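Local atomic coordinates of inorganic pyrophosphatase (Shewanella sp. AS-11, PDB entry 6LL8), a protein that probably catalyses the metal-dependent hydrolysis of diphosphate to two phosphates, and here holds magnesium ions and the diphosphate analogue imidodiphosphate. Residues D15-A20 / A36-E41; R246-L251 / A270-R275; V149-P154 / E174-V179; W110-P113 / T119-K122; D197-D202 / A231-D236. One frame throughout, in Å; residues are numbered along the deposited sequence.

Interaction 1. Residues D15-A20 / A36-E41; sequences DSICGA and AARLGE. With MG (magnesium ion), chain D.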
# COMPACT_ATOMS: atom_id res chain seq x y z
N ASP A 15 -4.36 -2.57 3.44
CA ASP A 15 -4.78 -3.47 2.37
C ASP A 15 -3.99 -4.77 2.41
O ASP A 15 -4.57 -5.86 2.31
CB ASP A 15 -4.61 -2.76 1.03
CG ASP A 15 -5.25 -3.37 -0.19
OD1 ASP A 15 -6.24 -4.14 -0.00
OD2 ASP A 15 -4.85 -3.02 -1.32
N SER A 16 -2.69 -4.69 2.57
CA SER A 16 -1.84 -5.89 2.63
C SER A 16 -2.17 -6.75 3.84
O SER A 16 -2.08 -7.98 3.74
CB SER A 16 -0.37 -5.50 2.62
OG SER A 16 0.13 -5.26 1.32
N ILE A 17 -2.41 -6.16 4.99
CA ILE A 17 -2.69 -6.93 6.23
C ILE A 17 -4.10 -7.49 6.17
O ILE A 17 -4.33 -8.69 6.37
CB ILE A 17 -2.47 -6.06 7.47
CG1 ILE A 17 -1.00 -5.66 7.58
CG2 ILE A 17 -2.99 -6.75 8.71
CD1 ILE A 17 -0.01 -6.79 7.78
N CYS A 18 -5.07 -6.62 5.95
CA CYS A 18 -6.48 -7.03 5.96
C CYS A 18 -6.76 -7.97 4.81
O CYS A 18 -7.55 -8.90 4.96
CB CYS A 18 -7.40 -5.81 5.93
SG CYS A 18 -7.19 -4.74 7.39
N GLY A 19 -6.15 -7.70 3.67
CA GLY A 19 -6.32 -8.61 2.54
C GLY A 19 -5.74 -9.98 2.77
O GLY A 19 -6.34 -10.99 2.38
N ALA A 20 -4.60 -10.07 3.45
CA ALA A 20 -4.05 -11.40 3.79
C ALA A 20 -5.02 -12.15 4.70
O ALA A 20 -5.26 -13.35 4.48
CB ALA A 20 -2.70 -11.25 4.42
N ALA A 36 -2.49 -16.48 6.89
CA ALA A 36 -2.17 -15.06 6.67
C ALA A 36 -0.83 -14.71 7.31
O ALA A 36 -0.55 -15.13 8.45
CB ALA A 36 -3.24 -14.17 7.22
N ALA A 37 -0.01 -13.95 6.63
CA ALA A 37 1.28 -13.55 7.17
C ALA A 37 1.55 -12.08 6.85
O ALA A 37 0.84 -11.45 6.05
CB ALA A 37 2.38 -14.45 6.69
N ARG A 38 2.60 -11.57 7.45
CA ARG A 38 3.06 -10.20 7.24
C ARG A 38 4.59 -10.15 7.23
O ARG A 38 5.24 -10.91 7.95
CB ARG A 38 2.51 -9.24 8.28
CG ARG A 38 2.93 -9.53 9.71
CD ARG A 38 2.17 -8.67 10.71
NE ARG A 38 2.38 -9.14 12.06
CZ ARG A 38 3.28 -8.72 12.93
NH1 ARG A 38 4.11 -7.75 12.63
NH2 ARG A 38 3.31 -9.27 14.13
N LEU A 39 5.12 -9.20 6.49
CA LEU A 39 6.58 -8.99 6.33
C LEU A 39 7.10 -7.87 7.22
O LEU A 39 8.29 -7.58 7.14
CB LEU A 39 6.88 -8.65 4.89
CG LEU A 39 6.77 -9.80 3.92
CD1 LEU A 39 6.82 -9.36 2.45
CD2 LEU A 39 7.87 -10.82 4.17
N GLY A 40 6.27 -7.25 8.02
CA GLY A 40 6.70 -6.15 8.88
C GLY A 40 5.68 -5.90 9.96
O GLY A 40 4.65 -6.57 10.03
N GLU A 41 5.99 -4.91 10.78
CA GLU A 41 5.09 -4.42 11.83
C GLU A 41 3.91 -3.68 11.21
O GLU A 41 3.93 -3.29 10.05
CB GLU A 41 5.85 -3.51 12.79
CG GLU A 41 7.02 -4.21 13.47
CD GLU A 41 6.87 -5.43 14.41
OE1 GLU A 41 5.78 -6.06 14.60
OE2 GLU A 41 7.92 -5.80 14.97
MG MG D . -3.53 -1.52 -2.00
O HOH W 1 0.50 -9.11 4.61
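Arg38, whose CB meets Ile17, carries its guanidinium with the Gly40-Glu41 peptide at the edge, in plane. NH1 donates to Gly40 O, 2.9 Å away, and reaches it from above the carbonyl plane. The same NH1 makes a salt bridge to Glu41 OE1 at 3.1 Å, again from above the plane of the carboxylate. NE donates to Pro58 O, so partners on two different nitrogens fix the rotation of the group.

The contact lies in a beta-alpha-beta unit of the DHH domain: strand 4-7, helix 14-29, strand 34-38. The short axes of helix 15-20 and strand 36-38 approach to 7.9 Å and run nearly antiparallel, at 160°. Arg38 CB faces the helix, but CG lies between the backbone N and the carbonyl carbon (chi1 62°), and the extended chain leads the charge away. Ile17 reaches over with CD1, which touches Arg38 CB at 3.6 Å. The two side chains cross obliquely.

At the other end the elements come closer, where both side chains are only methyl groups. Ala20 CB and Ala36 CB are 4.1 Å apart. No direct hydrogen bond joins the segments, but a water lies within hydrogen-bonding distance of both Ser16 O and Ala37 O, though it has more acceptors in reach than protons to give. Segment 15-20 also serves the active site: with Asp73, His95 and Asp147, it binds a magnesium ion, through Asp15 OD2 at 2.1 Å.

Interaction 2. Residues R246-L251 / A270-R275; sequences RHSVLL and ADLTER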
# COMPACT_ATOMS: atom_id res chain seq x y z
N ARG A 246 20.58 4.04 -3.41
CA ARG A 246 19.43 4.33 -4.28
C ARG A 246 19.75 5.46 -5.25
O ARG A 246 20.52 6.41 -4.92
CB ARG A 246 18.23 4.71 -3.42
CG ARG A 246 17.71 3.59 -2.54
CD ARG A 246 16.52 4.01 -1.69
NE ARG A 246 15.92 2.88 -1.01
CZ ARG A 246 16.34 2.36 0.13
NH1 ARG A 246 17.33 2.90 0.81
NH2 ARG A 246 15.81 1.25 0.57
N HIS A 247 19.16 5.42 -6.43
CA HIS A 247 19.20 6.54 -7.39
C HIS A 247 18.47 7.74 -6.80
O HIS A 247 18.92 8.88 -6.95
CB HIS A 247 18.63 6.07 -8.73
CG HIS A 247 18.57 7.15 -9.75
ND1 HIS A 247 17.63 8.15 -9.71
CD2 HIS A 247 19.37 7.40 -10.82
CE1 HIS A 247 17.86 8.98 -10.73
NE2 HIS A 247 18.92 8.51 -11.44
N SER A 248 17.29 7.50 -6.24
CA SER A 248 16.41 8.57 -5.77
C SER A 248 15.67 8.11 -4.51
O SER A 248 15.31 6.93 -4.42
CB SER A 248 15.38 8.94 -6.81
OG SER A 248 15.95 9.42 -8.02
N VAL A 249 15.37 9.06 -3.64
CA VAL A 249 14.37 8.88 -2.57
C VAL A 249 13.41 10.05 -2.64
O VAL A 249 13.85 11.20 -2.65
CB VAL A 249 14.96 8.70 -1.16
CG1 VAL A 249 13.84 8.59 -0.15
CG2 VAL A 249 15.89 7.50 -1.06
N LEU A 250 12.13 9.72 -2.69
CA LEU A 250 11.04 10.71 -2.77
C LEU A 250 10.15 10.48 -1.56
O LEU A 250 9.88 9.34 -1.20
CB LEU A 250 10.21 10.49 -4.05
CG LEU A 250 11.01 10.29 -5.33
CD1 LEU A 250 10.03 10.06 -6.47
CD2 LEU A 250 12.00 11.42 -5.60
N LEU A 251 9.68 11.57 -0.97
CA LEU A 251 8.70 11.46 0.15
C LEU A 251 7.53 12.36 -0.18
O LEU A 251 7.69 13.57 -0.29
CB LEU A 251 9.34 11.81 1.49
CG LEU A 251 8.41 11.76 2.69
CD1 LEU A 251 7.85 10.36 2.91
CD2 LEU A 251 9.11 12.24 3.95
N ALA A 270 19.18 15.66 -11.48
CA ALA A 270 18.84 17.02 -11.01
C ALA A 270 17.48 17.46 -11.57
O ALA A 270 16.87 18.36 -10.97
CB ALA A 270 19.92 18.01 -11.38
N ASP A 271 17.01 16.88 -12.67
CA ASP A 271 15.76 17.36 -13.32
C ASP A 271 14.65 16.30 -13.22
O ASP A 271 13.73 16.28 -14.05
CB ASP A 271 16.02 17.75 -14.77
CG ASP A 271 16.54 16.61 -15.62
OD1 ASP A 271 16.80 15.52 -15.06
OD2 ASP A 271 16.69 16.83 -16.84
N LEU A 272 14.72 15.43 -12.21
CA LEU A 272 13.80 14.27 -12.14
C LEU A 272 12.35 14.71 -12.28
O LEU A 272 11.63 14.12 -13.11
CB LEU A 272 13.99 13.57 -10.79
CG LEU A 272 13.23 12.26 -10.66
CD1 LEU A 272 13.85 11.17 -11.50
CD2 LEU A 272 13.14 11.80 -9.22
N THR A 273 11.86 15.63 -11.45
CA THR A 273 10.41 15.95 -11.45
C THR A 273 10.05 16.85 -12.63
O THR A 273 8.92 16.75 -13.13
CB THR A 273 9.92 16.51 -10.12
OG1 THR A 273 10.55 17.75 -9.83
CG2 THR A 273 10.17 15.56 -8.97
N GLU A 274 10.98 17.67 -13.11
CA GLU A 274 10.76 18.41 -14.37
C GLU A 274 10.46 17.40 -15.49
O GLU A 274 9.47 17.58 -16.20
CB GLU A 274 11.99 19.28 -14.66
CG GLU A 274 11.88 20.13 -15.91
CD GLU A 274 12.81 21.34 -15.96
OE1 GLU A 274 13.92 21.28 -15.38
OE2 GLU A 274 12.41 22.35 -16.57
N ARG A 275 11.30 16.38 -15.62
CA ARG A 275 11.17 15.39 -16.72
C ARG A 275 9.91 14.53 -16.50
O ARG A 275 9.17 14.29 -17.49
CB ARG A 275 12.42 14.52 -16.84
CG ARG A 275 13.63 15.23 -17.43
CD ARG A 275 14.75 14.26 -17.73
NE ARG A 275 15.23 13.70 -16.47
CZ ARG A 275 15.08 12.43 -16.06
NH1 ARG A 275 14.49 11.51 -16.80
NH2 ARG A 275 15.55 12.08 -14.88
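Leu250 and Leu272 make the apolar part of this contact. Their CD2 methyls meet at 3.8 Å, and the side chains approach at a slant. Leu272 has CG trans to its backbone N (chi1 -173°), which extends the side chain from the start of helix 272-277 to the strand. Leu302 of helix 294-307 touches both leucines, so the pair belongs to a larger buried cluster.

One polar atom borders this patch. Ser248 OG lies 3.9 Å from Leu272 CD2 and makes no bond across the segments. It is paired with His247 ND1 at 2.7 Å, in the plane of the imidazole, and also with Ser267 OG on the next strand. These partners satisfy the buried hydroxyl.

The charged interaction stays within segment 270-275. In one of two modelled conformers, Arg275 NE donates to Asp271 OD1 at 2.8 Å. The carboxylate is met from above its plane. Asp271 stands at the N-cap position, but its side chain does not cap the helix.

Side chains from alternate residues of strand 248-255 point toward helix 272-277. This is the helix-on-sheet layering of an alpha/beta domain, here on the mixed sheet of the DHHA2 domain.

Interaction 3. Residues V149-P154 / E174-V179; sequences VIFKSP and EDFKEV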
# COMPACT_ATOMS: atom_id res chain seq x y z
N VAL A 149 -8.81 6.59 -0.12
CA VAL A 149 -8.83 7.91 0.55
C VAL A 149 -10.29 8.38 0.67
O VAL A 149 -10.67 9.49 0.25
CB VAL A 149 -7.88 8.94 -0.08
CG1 VAL A 149 -7.75 10.16 0.83
CG2 VAL A 149 -6.52 8.33 -0.36
N ILE A 150 -11.13 7.53 1.23
CA ILE A 150 -12.55 7.87 1.43
C ILE A 150 -13.16 8.27 0.09
O ILE A 150 -13.96 9.22 -0.00
CB ILE A 150 -12.78 8.93 2.53
CG1 ILE A 150 -11.74 8.93 3.65
CG2 ILE A 150 -14.19 8.75 3.08
CD1 ILE A 150 -11.88 10.07 4.66
N PHE A 151 -12.82 7.52 -0.94
CA PHE A 151 -13.33 7.67 -2.33
C PHE A 151 -12.73 8.89 -3.04
O PHE A 151 -13.13 9.15 -4.19
CB PHE A 151 -14.85 7.68 -2.41
CG PHE A 151 -15.57 6.60 -1.67
CD1 PHE A 151 -15.05 5.32 -1.52
CD2 PHE A 151 -16.86 6.82 -1.25
CE1 PHE A 151 -15.79 4.34 -0.90
CE2 PHE A 151 -17.60 5.83 -0.64
CZ PHE A 151 -17.06 4.58 -0.46
N LYS A 152 -11.82 9.63 -2.42
CA LYS A 152 -11.25 10.83 -3.06
C LYS A 152 -10.16 10.49 -4.06
O LYS A 152 -9.88 11.27 -4.97
CB LYS A 152 -10.64 11.75 -2.00
CG LYS A 152 -11.61 12.31 -0.97
CD LYS A 152 -10.89 13.01 0.19
CE LYS A 152 -11.83 13.61 1.24
NZ LYS A 152 -11.25 14.86 1.73
N SER A 153 -9.47 9.39 -3.87
CA SER A 153 -8.32 9.05 -4.73
C SER A 153 -8.81 8.80 -6.14
O SER A 153 -9.83 8.13 -6.32
CB SER A 153 -7.60 7.86 -4.21
OG SER A 153 -6.48 7.57 -5.03
N PRO A 154 -8.04 9.17 -7.17
CA PRO A 154 -8.42 8.85 -8.54
C PRO A 154 -8.34 7.37 -8.88
O PRO A 154 -8.83 6.99 -9.93
CB PRO A 154 -7.47 9.68 -9.39
CG PRO A 154 -6.28 9.84 -8.55
CD PRO A 154 -6.82 9.98 -7.13
N GLU A 174 -22.97 1.88 9.79
CA GLU A 174 -23.86 2.81 9.04
C GLU A 174 -23.04 3.96 8.46
O GLU A 174 -23.19 4.25 7.26
CB GLU A 174 -24.97 3.37 9.94
CG GLU A 174 -25.85 4.45 9.30
CD GLU A 174 -25.36 5.90 9.42
OE1 GLU A 174 -24.95 6.29 10.55
OE2 GLU A 174 -25.40 6.64 8.40
N ASP A 175 -22.18 4.59 9.25
CA ASP A 175 -21.47 5.79 8.77
C ASP A 175 -20.04 5.40 8.42
O ASP A 175 -19.05 5.66 9.15
CB ASP A 175 -21.54 6.89 9.82
CG ASP A 175 -21.12 8.24 9.30
OD1 ASP A 175 -20.48 8.31 8.22
OD2 ASP A 175 -21.36 9.20 10.02
N PHE A 176 -19.91 4.75 7.29
CA PHE A 176 -18.59 4.25 6.87
C PHE A 176 -17.66 5.40 6.50
O PHE A 176 -16.43 5.25 6.67
CB PHE A 176 -18.72 3.21 5.76
CG PHE A 176 -19.57 3.59 4.57
CD1 PHE A 176 -19.08 4.39 3.54
CD2 PHE A 176 -20.88 3.15 4.50
CE1 PHE A 176 -19.90 4.69 2.45
CE2 PHE A 176 -21.70 3.51 3.45
CZ PHE A 176 -21.20 4.26 2.44
N LYS A 177 -18.16 6.52 6.02
CA LYS A 177 -17.24 7.63 5.69
C LYS A 177 -16.59 8.17 6.96
O LYS A 177 -15.44 8.64 6.88
CB LYS A 177 -17.93 8.73 4.90
CG LYS A 177 -18.27 8.30 3.48
CD LYS A 177 -18.88 9.41 2.66
CE LYS A 177 -19.39 8.89 1.34
NZ LYS A 177 -20.16 9.92 0.61
N GLU A 178 -17.28 8.15 8.10
CA GLU A 178 -16.64 8.57 9.37
C GLU A 178 -15.62 7.56 9.83
O GLU A 178 -14.63 7.99 10.44
CB GLU A 178 -17.69 8.89 10.42
CG GLU A 178 -18.18 10.31 10.29
CD GLU A 178 -17.12 11.37 10.55
OE1 GLU A 178 -16.73 12.04 9.60
OE2 GLU A 178 -16.66 11.49 11.71
N VAL A 179 -15.81 6.28 9.59
CA VAL A 179 -14.73 5.31 9.86
C VAL A 179 -13.52 5.69 8.98
O VAL A 179 -12.40 5.69 9.48
CB VAL A 179 -15.19 3.86 9.64
CG1 VAL A 179 -14.03 2.90 9.85
CG2 VAL A 179 -16.34 3.51 10.57
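Phe151 and Phe176 cross at about a right angle. Phe151 CE2 comes to the edge of the Phe176 ring, near its plane, at 4.0 Å from Phe176 CE1. Seen from the Phe151 ring, the approach is oblique. Phe176 has CG between its backbone N and carbonyl carbon (chi1 51°), a turn that brings its end toward the loop. Val164 of helix 158-171 touches both rings.

Lys177 also crosses Phe151 at about a right angle. It uses its aliphatic part: CE lies 4.1 Å from Phe151 CE2. Nearer its root, Lys177 CG rests 4.1 Å from Ile150 CG2, and these two side chains meet at a slant. The same methyl lies close to Lys177 O. No hydrogen bond joins the segments, so the contact is van der Waals packing at the surface.

Both backbones are set by local motifs. Ile150 and Phe151 are the central residues of a type I' beta turn, closed by Lys152 N to Val149 O at 2.9 Å. On the other side, Asp175 is the N-cap of helix 176-187, and its OD1 accepts from Glu178 N at 3.2 Å.

Val149 ends the preceding helix in a Schellman motif. That helix carries the magnesium ligand Asp147 at its end. The contact thus joins a Schellman C-cap running into a tight turn with the capped start of another helix.

Interaction 4. Residues W110-P113 / T119-K122; sequences WIRP and TVIK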
# COMPACT_ATOMS: atom_id res chain seq x y z
N TRP A 110 -5.60 -12.47 -9.93
CA TRP A 110 -6.82 -11.65 -9.84
C TRP A 110 -6.32 -10.22 -9.70
O TRP A 110 -6.12 -9.74 -8.59
CB TRP A 110 -7.67 -12.07 -8.65
CG TRP A 110 -8.32 -13.41 -8.73
CD1 TRP A 110 -7.74 -14.62 -8.55
CD2 TRP A 110 -9.72 -13.62 -8.88
NE1 TRP A 110 -8.69 -15.58 -8.61
CE2 TRP A 110 -9.91 -15.01 -8.79
CE3 TRP A 110 -10.81 -12.78 -9.08
CZ2 TRP A 110 -11.18 -15.58 -8.87
CZ3 TRP A 110 -12.07 -13.34 -9.15
CH2 TRP A 110 -12.24 -14.72 -9.05
N ILE A 111 -6.05 -9.57 -10.82
CA ILE A 111 -5.48 -8.22 -10.82
C ILE A 111 -6.47 -7.34 -11.55
O ILE A 111 -6.92 -7.67 -12.66
CB ILE A 111 -4.05 -8.20 -11.42
CG1 ILE A 111 -3.12 -9.11 -10.60
CG2 ILE A 111 -3.57 -6.76 -11.49
CD1 ILE A 111 -1.72 -9.29 -11.17
N ARG A 112 -6.87 -6.24 -10.93
CA ARG A 112 -7.86 -5.32 -11.52
C ARG A 112 -7.42 -3.91 -11.21
O ARG A 112 -6.97 -3.66 -10.09
CB ARG A 112 -9.25 -5.55 -10.93
CG ARG A 112 -9.80 -6.96 -11.10
CD ARG A 112 -10.19 -7.31 -12.50
NE ARG A 112 -10.89 -8.60 -12.45
CZ ARG A 112 -10.27 -9.81 -12.46
NH1 ARG A 112 -8.96 -9.91 -12.60
NH2 ARG A 112 -10.95 -10.92 -12.31
N PRO A 113 -7.60 -2.96 -12.13
CA PRO A 113 -7.14 -1.59 -11.91
C PRO A 113 -8.18 -0.80 -11.12
O PRO A 113 -8.71 0.21 -11.58
CB PRO A 113 -6.93 -1.09 -13.34
CG PRO A 113 -8.00 -1.79 -14.10
CD PRO A 113 -8.06 -3.19 -13.52
N THR A 119 -11.12 -4.93 -2.72
CA THR A 119 -12.26 -4.92 -3.68
C THR A 119 -12.20 -6.18 -4.53
O THR A 119 -13.25 -6.82 -4.80
CB THR A 119 -12.24 -3.64 -4.49
OG1 THR A 119 -12.36 -2.56 -3.56
CG2 THR A 119 -13.34 -3.58 -5.53
N VAL A 120 -11.01 -6.54 -4.98
CA VAL A 120 -10.83 -7.76 -5.79
C VAL A 120 -11.07 -9.00 -4.91
O VAL A 120 -11.69 -9.96 -5.35
CB VAL A 120 -9.45 -7.78 -6.44
CG1 VAL A 120 -9.37 -8.97 -7.41
CG2 VAL A 120 -9.15 -6.49 -7.17
N ILE A 121 -10.59 -9.01 -3.67
CA ILE A 121 -10.86 -10.16 -2.80
C ILE A 121 -12.36 -10.31 -2.60
O ILE A 121 -12.84 -11.44 -2.58
CB ILE A 121 -10.07 -10.01 -1.49
CG1 ILE A 121 -8.56 -10.04 -1.78
CG2 ILE A 121 -10.46 -11.09 -0.51
CD1 ILE A 121 -7.69 -9.65 -0.60
N LYS A 122 -13.12 -9.24 -2.49
CA LYS A 122 -14.59 -9.37 -2.37
C LYS A 122 -15.12 -10.06 -3.63
O LYS A 122 -16.01 -10.92 -3.52
CB LYS A 122 -15.20 -8.00 -2.12
CG LYS A 122 -16.58 -8.03 -1.51
CD LYS A 122 -17.68 -8.27 -2.40
CE LYS A 122 -19.00 -8.17 -1.61
NZ LYS A 122 -20.08 -8.36 -2.57
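Val120 turns CG1 opposite its backbone N (chi1 -173°), and this leaves CG2 opposite the carbonyl carbon. The two methyls then reach different residues of segment 110-113. CG1 goes to Trp110 and CG2 to Arg112. Both partners point their CB atoms toward the helix, and both have CG opposite the carbonyl carbon.

Val120 CG1 lies 3.7 Å from Trp110 CB. The same methyl is 3.5 Å from Trp110 O, so it rests against backbone as well as side chain. It approaches the indole obliquely, and the main touch is at the root of the tryptophan. Trp110 NE1 has a weak hydrogen bond to Glu108 OE1.

Val120 CG2 packs on the first carbons of Arg112, 3.9 Å from its CB. These two side chains cross at about a right angle. The arginine chain bends at chi2 (-71°), and its charged end turns back over its own strand. In one of two modelled conformers, Arg112 NH1 donates to Ile111 O at 3.0 Å, from above the carbonyl plane. No hydrogen bond runs between the two segments.

Val93 of the adjacent strand touches both Trp110 and Val120 and continues the apolar layer. The side chain of Val120 is about 5 Å from that of His95, a magnesium ligand. Strand 108-111 is an outermost strand of the parallel sheet, and the chain passes from it through a short loop into helix 117-128. This strand-loop-helix step is characteristic of the alpha/beta layering of the DHH domain.

Interaction 5. Residues D197-D202 / A231-D236; sequences DLVMRD and ADLEAD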
# COMPACT_ATOMS: atom_id res chain seq x y z
N ASP A 197 11.21 6.86 11.24
CA ASP A 197 9.98 6.05 11.39
C ASP A 197 8.89 6.63 10.48
O ASP A 197 8.12 5.84 9.92
CB ASP A 197 9.53 5.98 12.84
CG ASP A 197 10.44 5.18 13.78
OD1 ASP A 197 11.23 4.38 13.28
OD2 ASP A 197 10.25 5.31 14.98
N LEU A 198 8.84 7.95 10.29
CA LEU A 198 7.86 8.53 9.36
C LEU A 198 8.26 8.23 7.91
O LEU A 198 7.39 7.84 7.10
CB LEU A 198 7.76 10.03 9.60
CG LEU A 198 7.15 10.46 10.93
CD1 LEU A 198 7.23 11.96 11.07
CD2 LEU A 198 5.71 9.97 11.08
N VAL A 199 9.52 8.40 7.56
CA VAL A 199 9.97 8.12 6.18
C VAL A 199 9.60 6.67 5.82
O VAL A 199 9.17 6.42 4.70
CB VAL A 199 11.47 8.41 6.02
CG1 VAL A 199 12.01 7.90 4.71
CG2 VAL A 199 11.77 9.88 6.21
N MET A 200 9.82 5.73 6.74
CA MET A 200 9.64 4.30 6.46
C MET A 200 8.22 3.82 6.69
O MET A 200 7.95 2.65 6.42
CB MET A 200 10.58 3.46 7.32
CG MET A 200 12.05 3.71 7.06
SD MET A 200 12.55 3.52 5.39
CE MET A 200 12.14 1.81 5.14
N ARG A 201 7.31 4.65 7.16
CA ARG A 201 5.98 4.15 7.57
C ARG A 201 5.22 3.57 6.38
O ARG A 201 4.49 2.60 6.58
CB ARG A 201 5.19 5.29 8.19
CG ARG A 201 3.76 4.91 8.54
CD ARG A 201 3.21 5.73 9.65
NE ARG A 201 3.86 5.38 10.90
CZ ARG A 201 3.76 6.12 12.00
NH1 ARG A 201 3.07 7.25 11.97
NH2 ARG A 201 4.39 5.76 13.09
N ASP A 202 5.32 4.20 5.22
CA ASP A 202 4.56 3.79 4.03
C ASP A 202 5.47 3.94 2.84
O ASP A 202 5.23 4.79 1.96
CB ASP A 202 3.29 4.62 3.92
CG ASP A 202 2.37 4.30 2.78
OD1 ASP A 202 2.60 3.27 2.12
OD2 ASP A 202 1.38 5.09 2.64
N ALA A 231 12.64 19.74 7.68
CA ALA A 231 14.09 19.72 7.44
C ALA A 231 14.68 18.38 7.92
O ALA A 231 15.61 17.86 7.26
CB ALA A 231 14.74 20.90 8.10
N ASP A 232 14.19 17.84 9.02
CA ASP A 232 14.63 16.51 9.55
C ASP A 232 14.25 15.41 8.55
O ASP A 232 15.05 14.51 8.33
CB ASP A 232 14.06 16.24 10.94
CG ASP A 232 14.60 17.14 12.06
OD1 ASP A 232 15.62 17.76 11.82
OD2 ASP A 232 13.97 17.18 13.12
N LEU A 233 13.09 15.50 7.93
CA LEU A 233 12.71 14.51 6.90
C LEU A 233 13.64 14.61 5.70
O LEU A 233 14.06 13.58 5.16
CB LEU A 233 11.26 14.70 6.48
CG LEU A 233 10.19 14.48 7.54
CD1 LEU A 233 8.84 14.92 7.03
CD2 LEU A 233 10.15 13.04 7.99
N GLU A 234 13.96 15.83 5.29
CA GLU A 234 14.85 16.05 4.13
C GLU A 234 16.24 15.46 4.43
O GLU A 234 16.85 14.82 3.55
CB GLU A 234 14.92 17.53 3.78
CG GLU A 234 13.59 18.04 3.25
CD GLU A 234 13.64 19.52 2.94
OE1 GLU A 234 13.91 20.32 3.89
OE2 GLU A 234 13.39 19.86 1.78
N ALA A 235 16.75 15.69 5.63
CA ALA A 235 18.07 15.15 6.00
C ALA A 235 17.98 13.63 6.01
O ALA A 235 18.92 12.95 5.59
CB ALA A 235 18.51 15.67 7.35
N ASP A 236 16.87 13.10 6.50
CA ASP A 236 16.75 11.64 6.62
C ASP A 236 16.66 10.94 5.27
O ASP A 236 17.26 9.86 5.10
CB ASP A 236 15.60 11.25 7.53
CG ASP A 236 15.74 9.80 7.94
OD1 ASP A 236 16.74 9.45 8.65
OD2 ASP A 236 14.91 9.01 7.46
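Val199 loses more surface area to this contact than any other residue of the two segments, and it meets both Leu233 and Asp236 with one methyl. Val199 CG2 lies 4.0 Å from Leu233 CD2, and the two side chains pass each other in opposite directions. The same CG2 is 3.5 Å from Asp236 OD2.

Leu233 is buried almost as much. Its CB bond does not aim at the other segment, but its end does. With CG opposite the carbonyl carbon (chi1 -64°), CD2 reaches between two residues of the short helix. It touches Leu198 CB at 4.2 Å as well as the valine.

Asp236 comes third. Its CG lies opposite the backbone N (chi1 -165°), which carries the carboxylate over to the valine. OD2 is not left against carbon alone, for it forms a salt bridge with Arg196 NE, one turn earlier on helix 195-199. That bond gives the two helices an ionic tie beside the apolar one.

Ile237 and Leu240 of helix 230-243 also touch Val199. On the sheet side, Leu198 packs on Leu218 of strand 211-220, and Leu233 on Leu264 of strand 260-267. The two helices therefore lie together against the mixed sheet of the DHHA2 domain.

Interactions 1, 2 and 5 are buried, interaction 4 is partly buried, and interaction 3 lies at the surface. Interactions 1 and 4 reach the same parallel sheet and touch where Gly19 O meets Ile121 CD1. Interaction 1 includes a magnesium ligand, and interaction 4 lies beside another. Interactions 2 and 5 share the mixed sheet. Leu250 serves interaction 2, while the next residue, Leu251, packs on Leu233 and Val199 of interaction 5, so the strand is used on both its sides. No hydrogen bond links the paired segments directly. Interaction 3 differs in bringing two aromatic rings together; the others, including the roots of Trp110 and Arg112 in interaction 4, touch mainly through aliphatic carbons.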